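Local coordinates for protein alkane monooxygenase (Geobacillus thermodenitrificans, PDB 3B9O) that belongs to the luciferase-like monooxygenases, a family with the TIM-barrel fold, and holds flavin mononucleotide in a pocket, at residues A[90-95]-A[99-104]; A[120-123]-A[129-132]; A[37-42]-A[86-91]. All coordinates share one frame; numbering follows the deposited sequence.

Interaction 1 (A[90-95]-A[99-104]); sequences SAMAYV and LAFAVT. With FMN (flavin mononucleotide), chain C.
Torsions of two side chains bring Phe-101 and Met-92 together: CG of Phe-101 lies anti to the carbonyl carbon (chi1 -60°), which carries the ring toward the helix, while the methionine chain runs out straight and then bends at its last bond (chi3 -61°), which turns CE back toward the ring. Met-92 thereby touches Phe-101 at both ends. At the root, Met-92 CB lies 3.5 Å from Phe-101 CE2. At the far end, Met-92 CE comes within 3.7 Å of Phe-101 CE2 again. The sulfur between them makes a looser Met-aromatic contact, with Met-92 SD 5.3 Å from the centroid of the Phe-101 ring and 65° off its normal, a slanting approach. On the same side of the ring, toward CE1, the next residue of the helix takes part: Ala-93 N is 3.8 Å from Phe-101 CZ, and Ala-93 CB is 4.1 Å from Phe-101 CE1. With no hydrogen bond between the segments, the joint is apolar packing, wholly buried, in which one aromatic side chain from a strand is received by two consecutive residues of a helix. Further along the strand, Thr-104 belongs to the flavin mononucleotide pocket; its OG1 is 3.8 Å from FMN O4 and is hydrogen-bonded to Leu-56 O and Asn-133 ND2. In the TIM barrel, helix 89-94 thus lies against strand 100-106, with Met-92 also reaching Ala-43 of helix 36-48 and Leu-54 of strand 53-57, while Phe-101 packs on Ile-130 of the adjoining strand 130-135.

Interaction 2 (A[120-123]-A[129-132]); sequences STLD and RIAW
Ile-130 overlaps two consecutive residues of the helix, Leu-122 and Asp-123, and gives a separate branch to each. With CG1 roughly opposite the backbone N (chi1 -161°), the longer arm runs to Leu-122, where Ile-130 CG1 is 3.9 Å from Leu-122 CB. The ends of the two chains then meet as methyl against methyl, Ile-130 CD1 lying 3.9 Å from Leu-122 CD1. The short arm takes the remaining neighbour: Ile-130 CG2 sits 3.7 Å from Asp-123 CA, close against the helix backbone. The same methyl is 3.6 Å from Asp-123 OD1, so a carboxylate oxygen rests on a hydrocarbon surface rather than on a donor across the contact. The polar business of this aspartate is done at its other oxygen, where OD2 is hydrogen-bonded to both Ser-217 OG and Gln-219 N, a double grip that fixes the carboxylate beside the isoleucine. Asp-123 OD1 also lies 4.2 Å from Arg-129 N, too far to count as a bond. The Arg-129 side chain leaves in another direction, its NE bonded to Thr-126 O and its NH2 to Ala-93 O. All four touching residues are buried, and no hydrogen bond joins the segments. The example is the return limb of a beta-alpha-beta crossover: strand 100-106 leads into helix 112-125, after which the chain re-enters the sheet as strand 130-135. Leu-122 and Asp-123, near the end of the helix, pack on Ile-130, the first residue of the strand, across the connecting turn. Strand 130-135 runs parallel between 100-106 and 223-227, and Ile-130 also touches Phe-101 on the first of these neighbours.

Interaction 3 (A[37-42]-A[86-91]); sequences NYWTEL and LMLISA
Trp-39 and Leu-88, flanked by Thr-40 and Ala-91, join segment 37-42 of helix 36-48 to segment 86-91, which leads into helix 89-94, on the outer layer of the TIM barrel. No hydrogen bond spans the contact, which divides into a CH-pi face contact and a small aliphatic one. In the first, the forked end of Leu-88 is laid over the indole of Trp-39. Leu-88 CD2 stands over the five-membered ring, 3.4 Å from its centroid and only 10° off the normal, an almost vertical approach. The second methyl, CD1, sits over the six-membered ring at nearly equal distances from its atoms, 3.8 Å from Trp-39 CE3 and 4.0 Å from Trp-39 CH2. Both rings are therefore used by one leucine. The opposite face of the indole is taken by Tyr-38 of the same helix, whose CD2 stands 3.6 Å above the Trp-39 ring plane, so the indole is held flat between the two residues. Its rotation is further fixed at the polar edge, where Trp-39 NE1 is hydrogen-bonded to Tyr-33 O. The aliphatic part lies one residue on from Trp-39 and three on from Leu-88, on the more exposed side of the joint. Thr-40 keeps its methyl beside the backbone N, with the hydroxyl in the crowded position (chi1 57°), and this presents CG2 to the other helix. There Thr-40 CG2 meets Ala-91 CB at 3.7 Å, and the backbones come closest here, Thr-40 CA to Ala-91 CA being 6.3 Å, consistent with the small alanine side chain. At the indole the tightest single meeting is between Trp-39 CD1 and Leu-88 CD2, 3.4 Å apart.

The three contacts form one continuous patch of the barrel wall. Interactions 1 and 3 share Ser-90 and Ala-91 on helix 89-94, their centres about 7 Å apart, and Met-92 CG reaches Trp-39 O at 3.5 Å. Interactions 1 and 2, about 9 Å between centres, are joined through the parallel sheet: Phe-101 O to Ala-131 N (2.8 Å) is a probable hydrogen bond, as is Phe-101 N to Arg-129 O (2.9 Å). Interactions 2 and 3 lie about 14 Å apart by centres, yet Leu-122 CD2 still packs on Ile-89 CB at 4.0 Å. Flavin mononucleotide is neighboured by Thr-104 of interaction 1, whereas the side chain of Trp-39 stays about 12 Å away from it.

Interaction 1 (A[90-95]-A[99-104])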
loop_
_atom_site.group_PDB
_atom_site.type_symbol
_atom_site.label_atom_id
_atom_site.label_comp_id
_atom_site.label_asym_id
_atom_site.label_seq_id
_atom_site.Cartn_x
_atom_site.Cartn_y
_atom_site.Cartn_z
ATOM N N SER A 90 6.406 8.667 -12.530
ATOM C CA SER A 90 7.632 8.980 -13.284
ATOM C C SER A 90 8.353 10.240 -12.739
ATOM O O SER A 90 9.593 10.237 -12.660
ATOM C CB SER A 90 7.424 9.034 -14.791
ATOM O OG SER A 90 6.529 10.075 -15.185
ATOM N N ALA A 91 7.597 11.298 -12.433
ATOM C CA ALA A 91 8.221 12.551 -11.895
ATOM C C ALA A 91 8.969 12.283 -10.588
ATOM O O ALA A 91 10.083 12.794 -10.389
ATOM C CB ALA A 91 7.215 13.635 -11.675
ATOM N N MET A 92 8.339 11.500 -9.702
ATOM C CA MET A 92 8.929 11.190 -8.395
ATOM C C MET A 92 10.160 10.305 -8.547
ATOM O O MET A 92 11.140 10.513 -7.841
ATOM C CB MET A 92 7.909 10.575 -7.445
ATOM C CG MET A 92 6.795 11.518 -7.019
ATOM S SD MET A 92 5.722 10.856 -5.724
ATOM C CE MET A 92 5.089 9.418 -6.596
ATOM N N ALA A 93 10.095 9.331 -9.468
ATOM C CA ALA A 93 11.225 8.484 -9.782
ATOM C C ALA A 93 12.360 9.320 -10.368
ATOM O O ALA A 93 13.542 9.026 -10.116
ATOM C CB ALA A 93 10.804 7.359 -10.773
ATOM N N TYR A 94 12.010 10.351 -11.148
ATOM C CA TYR A 94 13.039 11.198 -11.815
ATOM C C TYR A 94 13.917 11.903 -10.783
ATOM O O TYR A 94 15.130 11.955 -10.969
ATOM C CB TYR A 94 12.442 12.229 -12.808
ATOM C CG TYR A 94 13.461 13.215 -13.402
ATOM C CD1 TYR A 94 14.433 12.788 -14.322
ATOM C CD2 TYR A 94 13.455 14.556 -13.036
ATOM C CE1 TYR A 94 15.386 13.697 -14.861
ATOM C CE2 TYR A 94 14.359 15.475 -13.567
ATOM C CZ TYR A 94 15.334 15.046 -14.477
ATOM O OH TYR A 94 16.248 15.956 -15.001
ATOM N N VAL A 95 13.319 12.376 -9.684
ATOM C CA VAL A 95 14.059 13.182 -8.659
ATOM C C VAL A 95 14.650 12.345 -7.539
ATOM O O VAL A 95 15.166 12.888 -6.576
ATOM C CB VAL A 95 13.172 14.311 -8.052
ATOM C CG1 VAL A 95 12.676 15.243 -9.162
ATOM C CG2 VAL A 95 11.949 13.713 -7.270
ATOM N N LEU A 99 14.467 5.632 -3.510
ATOM C CA LEU A 99 13.086 5.575 -3.051
ATOM C C LEU A 99 12.225 4.721 -4.007
ATOM O O LEU A 99 12.266 4.912 -5.241
ATOM C CB LEU A 99 12.506 6.979 -2.888
ATOM C CG LEU A 99 11.080 7.073 -2.271
ATOM C CD1 LEU A 99 11.055 6.778 -0.715
ATOM C CD2 LEU A 99 10.467 8.440 -2.547
ATOM N N ALA A 100 11.491 3.759 -3.446
ATOM C CA ALA A 100 10.592 2.895 -4.228
ATOM C C ALA A 100 9.124 3.402 -4.134
ATOM O O ALA A 100 8.811 4.287 -3.340
ATOM C CB ALA A 100 10.682 1.437 -3.752
ATOM N N PHE A 101 8.225 2.808 -4.918
ATOM C CA PHE A 101 6.844 3.335 -5.026
ATOM C C PHE A 101 5.913 2.141 -5.049
ATOM O O PHE A 101 6.051 1.276 -5.924
ATOM C CB PHE A 101 6.685 4.177 -6.304
ATOM C CG PHE A 101 7.616 5.353 -6.341
ATOM C CD1 PHE A 101 8.869 5.241 -6.959
ATOM C CD2 PHE A 101 7.310 6.515 -5.665
ATOM C CE1 PHE A 101 9.759 6.311 -6.930
ATOM C CE2 PHE A 101 8.200 7.589 -5.652
ATOM C CZ PHE A 101 9.410 7.469 -6.262
ATOM N N ALA A 102 5.006 2.076 -4.074
ATOM C CA ALA A 102 4.017 1.006 -4.073
ATOM C C ALA A 102 2.705 1.692 -4.428
ATOM O O ALA A 102 2.339 2.630 -3.775
ATOM C CB ALA A 102 3.937 0.334 -2.714
ATOM N N VAL A 103 2.029 1.204 -5.457
ATOM C CA VAL A 103 0.796 1.761 -5.965
ATOM C C VAL A 103 -0.315 0.749 -5.780
ATOM O O VAL A 103 -0.201 -0.434 -6.167
ATOM C CB VAL A 103 0.866 2.231 -7.465
ATOM C CG1 VAL A 103 1.799 3.437 -7.631
ATOM C CG2 VAL A 103 1.262 1.089 -8.459
ATOM N N THR A 104 -1.376 1.219 -5.151
ATOM C CA THR A 104 -2.607 0.428 -4.984
ATOM C C THR A 104 -3.335 0.464 -6.313
ATOM O O THR A 104 -3.461 1.516 -6.941
ATOM C CB THR A 104 -3.522 0.985 -3.845
ATOM O OG1 THR A 104 -2.842 0.861 -2.593
ATOM C CG2 THR A 104 -4.902 0.250 -3.770
HETATM N N1 FMN C . -8.811 -0.885 -0.141
HETATM C C2 FMN C . -8.737 -0.042 -1.197
HETATM O O2 FMN C . -9.635 -0.121 -2.086
HETATM N N3 FMN C . -7.697 0.852 -1.251
HETATM C C4 FMN C . -6.738 0.899 -0.271
HETATM O O4 FMN C . -5.795 1.714 -0.347
HETATM C C4A FMN C . -6.807 0.020 0.821
HETATM N N5 FMN C . -5.883 0.009 1.829
HETATM C C5A FMN C . -6.018 -0.866 2.877
HETATM C C6 FMN C . -5.093 -0.899 3.938
HETATM C C7 FMN C . -5.243 -1.813 4.999
HETATM C C7M FMN C . -4.260 -1.860 6.149
HETATM C C8 FMN C . -6.310 -2.701 5.000
HETATM C C8M FMN C . -6.484 -3.684 6.135
HETATM C C9 FMN C . -7.240 -2.677 3.954
HETATM C C9A FMN C . -7.106 -1.765 2.892
HETATM N N10 FMN C . -8.012 -1.746 1.880
HETATM C C10 FMN C . -7.884 -0.872 0.860
HETATM C "C1'" FMN C . -9.164 -2.672 1.853
HETATM C "C2'" FMN C . -8.836 -3.880 0.959
HETATM O "O2'" FMN C . -7.545 -3.741 0.364
HETATM C "C3'" FMN C . -9.843 -4.166 -0.166
HETATM O "O3'" FMN C . -10.206 -2.988 -0.918
HETATM C "C4'" FMN C . -11.052 -5.008 0.300
HETATM O "O4'" FMN C . -12.297 -4.403 -0.061
HETATM C "C5'" FMN C . -11.086 -5.305 1.803
HETATM O "O5'" FMN C . -10.395 -6.540 1.946
HETATM P P FMN C . -10.737 -7.616 3.088
HETATM O O1P FMN C . -12.254 -7.618 3.173
HETATM O O2P FMN C . -10.112 -8.869 2.549
HETATM O O3P FMN C . -10.137 -7.075 4.373
#

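Interaction 2 (A[120-123]-A[129-132])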
loop_
_atom_site.group_PDB
_atom_site.type_symbol
_atom_site.label_atom_id
_atom_site.label_comp_id
_atom_site.label_asym_id
_atom_site.label_seq_id
_atom_site.Cartn_x
_atom_site.Cartn_y
_atom_site.Cartn_z
ATOM N N SER A 120 5.065 -3.001 -16.181
ATOM C CA SER A 120 6.363 -3.232 -16.845
ATOM C C SER A 120 7.028 -1.886 -17.212
ATOM O O SER A 120 8.249 -1.738 -17.086
ATOM C CB SER A 120 6.228 -4.100 -18.092
ATOM O OG SER A 120 5.969 -5.475 -17.751
ATOM N N THR A 121 6.209 -0.938 -17.656
ATOM C CA THR A 121 6.690 0.395 -18.052
ATOM C C THR A 121 7.305 1.117 -16.842
ATOM O O THR A 121 8.426 1.614 -16.932
ATOM C CB THR A 121 5.563 1.256 -18.717
ATOM O OG1 THR A 121 5.112 0.594 -19.912
ATOM C CG2 THR A 121 6.093 2.665 -19.080
ATOM N N LEU A 122 6.593 1.127 -15.717
ATOM C CA LEU A 122 7.142 1.734 -14.504
ATOM C C LEU A 122 8.346 0.963 -13.989
ATOM O O LEU A 122 9.266 1.573 -13.483
ATOM C CB LEU A 122 6.095 1.892 -13.409
ATOM C CG LEU A 122 4.889 2.770 -13.771
ATOM C CD1 LEU A 122 3.762 2.681 -12.680
ATOM C CD2 LEU A 122 5.323 4.258 -14.032
ATOM N N ASP A 123 8.344 -0.368 -14.101
ATOM C CA ASP A 123 9.511 -1.133 -13.683
ATOM C C ASP A 123 10.780 -0.737 -14.475
ATOM O O ASP A 123 11.873 -0.681 -13.906
ATOM C CB ASP A 123 9.269 -2.658 -13.769
ATOM C CG ASP A 123 10.302 -3.449 -12.949
ATOM O OD1 ASP A 123 10.504 -3.041 -11.807
ATOM O OD2 ASP A 123 10.854 -4.489 -13.412
ATOM N N ARG A 129 11.959 -0.109 -9.121
ATOM C CA ARG A 129 11.613 0.524 -7.836
ATOM C C ARG A 129 10.089 0.624 -7.735
ATOM O O ARG A 129 9.568 1.483 -7.059
ATOM C CB ARG A 129 12.259 1.907 -7.701
ATOM C CG ARG A 129 13.814 1.882 -7.489
ATOM C CD ARG A 129 14.299 3.268 -7.274
ATOM N NE ARG A 129 14.166 4.123 -8.452
ATOM C CZ ARG A 129 14.031 5.454 -8.406
ATOM N NH1 ARG A 129 13.917 6.107 -7.239
ATOM N NH2 ARG A 129 14.007 6.142 -9.530
ATOM N N ILE A 130 9.393 -0.288 -8.404
ATOM C CA ILE A 130 7.933 -0.316 -8.396
ATOM C C ILE A 130 7.360 -1.535 -7.600
ATOM O O ILE A 130 7.925 -2.650 -7.612
ATOM C CB ILE A 130 7.334 -0.244 -9.860
ATOM C CG1 ILE A 130 5.864 0.194 -9.857
ATOM C CG2 ILE A 130 7.465 -1.594 -10.624
ATOM C CD1 ILE A 130 5.621 1.656 -9.400
ATOM N N ALA A 131 6.228 -1.290 -6.931
ATOM C CA ALA A 131 5.524 -2.308 -6.185
ATOM C C ALA A 131 4.044 -2.104 -6.446
ATOM O O ALA A 131 3.609 -0.992 -6.775
ATOM C CB ALA A 131 5.833 -2.182 -4.699
ATOM N N TRP A 132 3.299 -3.200 -6.351
ATOM C CA TRP A 132 1.871 -3.174 -6.558
ATOM C C TRP A 132 1.143 -3.708 -5.340
ATOM O O TRP A 132 1.311 -4.874 -4.945
ATOM C CB TRP A 132 1.517 -3.951 -7.851
ATOM C CG TRP A 132 0.049 -4.171 -8.101
ATOM C CD1 TRP A 132 -1.013 -3.400 -7.651
ATOM C CD2 TRP A 132 -0.528 -5.237 -8.884
ATOM N NE1 TRP A 132 -2.216 -3.957 -8.098
ATOM C CE2 TRP A 132 -1.952 -5.074 -8.849
ATOM C CE3 TRP A 132 0.019 -6.333 -9.584
ATOM C CZ2 TRP A 132 -2.841 -5.967 -9.511
ATOM C CZ3 TRP A 132 -0.855 -7.208 -10.251
ATOM C CH2 TRP A 132 -2.267 -6.998 -10.230
#

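Interaction 3 (A[37-42]-A[86-91])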
loop_
_atom_site.group_PDB
_atom_site.type_symbol
_atom_site.label_atom_id
_atom_site.label_comp_id
_atom_site.label_asym_id
_atom_site.label_seq_id
_atom_site.Cartn_x
_atom_site.Cartn_y
_atom_site.Cartn_z
ATOM N N ASN A 37 4.686 19.600 -8.238
ATOM C CA ASN A 37 5.745 19.942 -7.306
ATOM C C ASN A 37 5.597 19.422 -5.882
ATOM O O ASN A 37 6.605 19.188 -5.238
ATOM C CB ASN A 37 6.052 21.452 -7.287
ATOM C CG ASN A 37 6.550 21.969 -8.624
ATOM O OD1 ASN A 37 7.245 21.281 -9.373
ATOM N ND2 ASN A 37 6.198 23.218 -8.925
ATOM N N TYR A 38 4.366 19.265 -5.385
ATOM C CA TYR A 38 4.134 18.632 -4.070
ATOM C C TYR A 38 4.753 17.218 -4.077
ATOM O O TYR A 38 5.543 16.862 -3.184
ATOM C CB TYR A 38 2.629 18.567 -3.704
ATOM C CG TYR A 38 2.390 17.693 -2.475
ATOM C CD1 TYR A 38 2.618 18.194 -1.183
ATOM C CD2 TYR A 38 2.034 16.352 -2.612
ATOM C CE1 TYR A 38 2.470 17.391 -0.065
ATOM C CE2 TYR A 38 1.877 15.538 -1.492
ATOM C CZ TYR A 38 2.089 16.067 -0.237
ATOM O OH TYR A 38 1.932 15.264 0.847
ATOM N N TRP A 39 4.407 16.436 -5.102
ATOM C CA TRP A 39 4.841 15.026 -5.218
ATOM C C TRP A 39 6.350 14.866 -5.350
ATOM O O TRP A 39 6.938 14.042 -4.657
ATOM C CB TRP A 39 4.071 14.349 -6.358
ATOM C CG TRP A 39 2.585 14.388 -6.019
ATOM C CD1 TRP A 39 1.638 15.262 -6.510
ATOM C CD2 TRP A 39 1.935 13.590 -5.031
ATOM N NE1 TRP A 39 0.400 15.004 -5.920
ATOM C CE2 TRP A 39 0.556 13.973 -5.017
ATOM C CE3 TRP A 39 2.368 12.508 -4.209
ATOM C CZ2 TRP A 39 -0.387 13.352 -4.176
ATOM C CZ3 TRP A 39 1.451 11.889 -3.372
ATOM C CH2 TRP A 39 0.076 12.310 -3.350
ATOM N N THR A 40 6.974 15.672 -6.197
ATOM C CA THR A 40 8.438 15.597 -6.358
ATOM C C THR A 40 9.152 16.052 -5.065
ATOM O O THR A 40 10.121 15.424 -4.633
ATOM C CB THR A 40 8.951 16.408 -7.579
ATOM O OG1 THR A 40 8.558 17.794 -7.477
ATOM C CG2 THR A 40 8.416 15.788 -8.877
ATOM N N GLU A 41 8.673 17.129 -4.452
ATOM C CA GLU A 41 9.253 17.602 -3.171
ATOM C C GLU A 41 9.078 16.520 -2.092
ATOM O O GLU A 41 10.004 16.231 -1.338
ATOM C CB GLU A 41 8.553 18.873 -2.734
ATOM C CG GLU A 41 9.013 20.164 -3.493
ATOM C CD GLU A 41 7.982 21.303 -3.389
ATOM O OE1 GLU A 41 7.142 21.289 -2.466
ATOM O OE2 GLU A 41 8.013 22.201 -4.269
ATOM N N LEU A 42 7.884 15.939 -2.005
ATOM C CA LEU A 42 7.677 14.768 -1.111
ATOM C C LEU A 42 8.712 13.629 -1.324
ATOM O O LEU A 42 9.364 13.154 -0.367
ATOM C CB LEU A 42 6.233 14.252 -1.196
ATOM C CG LEU A 42 5.858 13.043 -0.326
ATOM C CD1 LEU A 42 6.185 13.288 1.203
ATOM C CD2 LEU A 42 4.381 12.596 -0.527
ATOM N N LEU A 86 -0.835 6.186 -10.387
ATOM C CA LEU A 86 0.202 5.788 -11.357
ATOM C C LEU A 86 0.779 7.003 -12.135
ATOM O O LEU A 86 1.974 7.049 -12.466
ATOM C CB LEU A 86 -0.290 4.639 -12.281
ATOM C CG LEU A 86 -0.162 3.211 -11.699
ATOM C CD1 LEU A 86 -1.197 2.971 -10.607
ATOM C CD2 LEU A 86 -0.292 2.133 -12.816
ATOM N N MET A 87 -0.052 8.019 -12.395
ATOM C CA MET A 87 0.413 9.241 -13.104
ATOM C C MET A 87 1.587 10.004 -12.406
ATOM O O MET A 87 2.353 10.698 -13.041
ATOM C CB MET A 87 -0.790 10.175 -13.400
ATOM C CG MET A 87 -1.878 9.571 -14.336
ATOM S SD MET A 87 -1.142 9.061 -15.919
ATOM C CE MET A 87 -1.520 7.356 -15.970
ATOM N N LEU A 88 1.699 9.834 -11.096
ATOM C CA LEU A 88 2.668 10.522 -10.232
ATOM C C LEU A 88 4.054 9.955 -10.364
ATOM O O LEU A 88 5.030 10.627 -10.057
ATOM C CB LEU A 88 2.232 10.377 -8.750
ATOM C CG LEU A 88 0.896 11.032 -8.341
ATOM C CD1 LEU A 88 0.543 10.581 -6.915
ATOM C CD2 LEU A 88 0.927 12.572 -8.542
ATOM N N ILE A 89 4.138 8.690 -10.753
ATOM C CA ILE A 89 5.334 7.925 -10.478
ATOM C C ILE A 89 6.544 8.408 -11.236
ATOM O O ILE A 89 7.631 8.545 -10.624
ATOM C CB ILE A 89 5.118 6.380 -10.653
ATOM C CG1 ILE A 89 3.931 5.888 -9.762
ATOM C CG2 ILE A 89 6.398 5.618 -10.302
ATOM C CD1 ILE A 89 4.086 6.252 -8.231
ATOM N N SER A 90 6.406 8.667 -12.530
ATOM C CA SER A 90 7.632 8.980 -13.284
ATOM C C SER A 90 8.353 10.240 -12.739
ATOM O O SER A 90 9.593 10.237 -12.660
ATOM C CB SER A 90 7.424 9.034 -14.791
ATOM O OG SER A 90 6.529 10.075 -15.185
ATOM N N ALA A 91 7.597 11.298 -12.433
ATOM C CA ALA A 91 8.221 12.551 -11.895
ATOM C C ALA A 91 8.969 12.283 -10.588
ATOM O O ALA A 91 10.083 12.794 -10.389
ATOM C CB ALA A 91 7.215 13.635 -11.675
#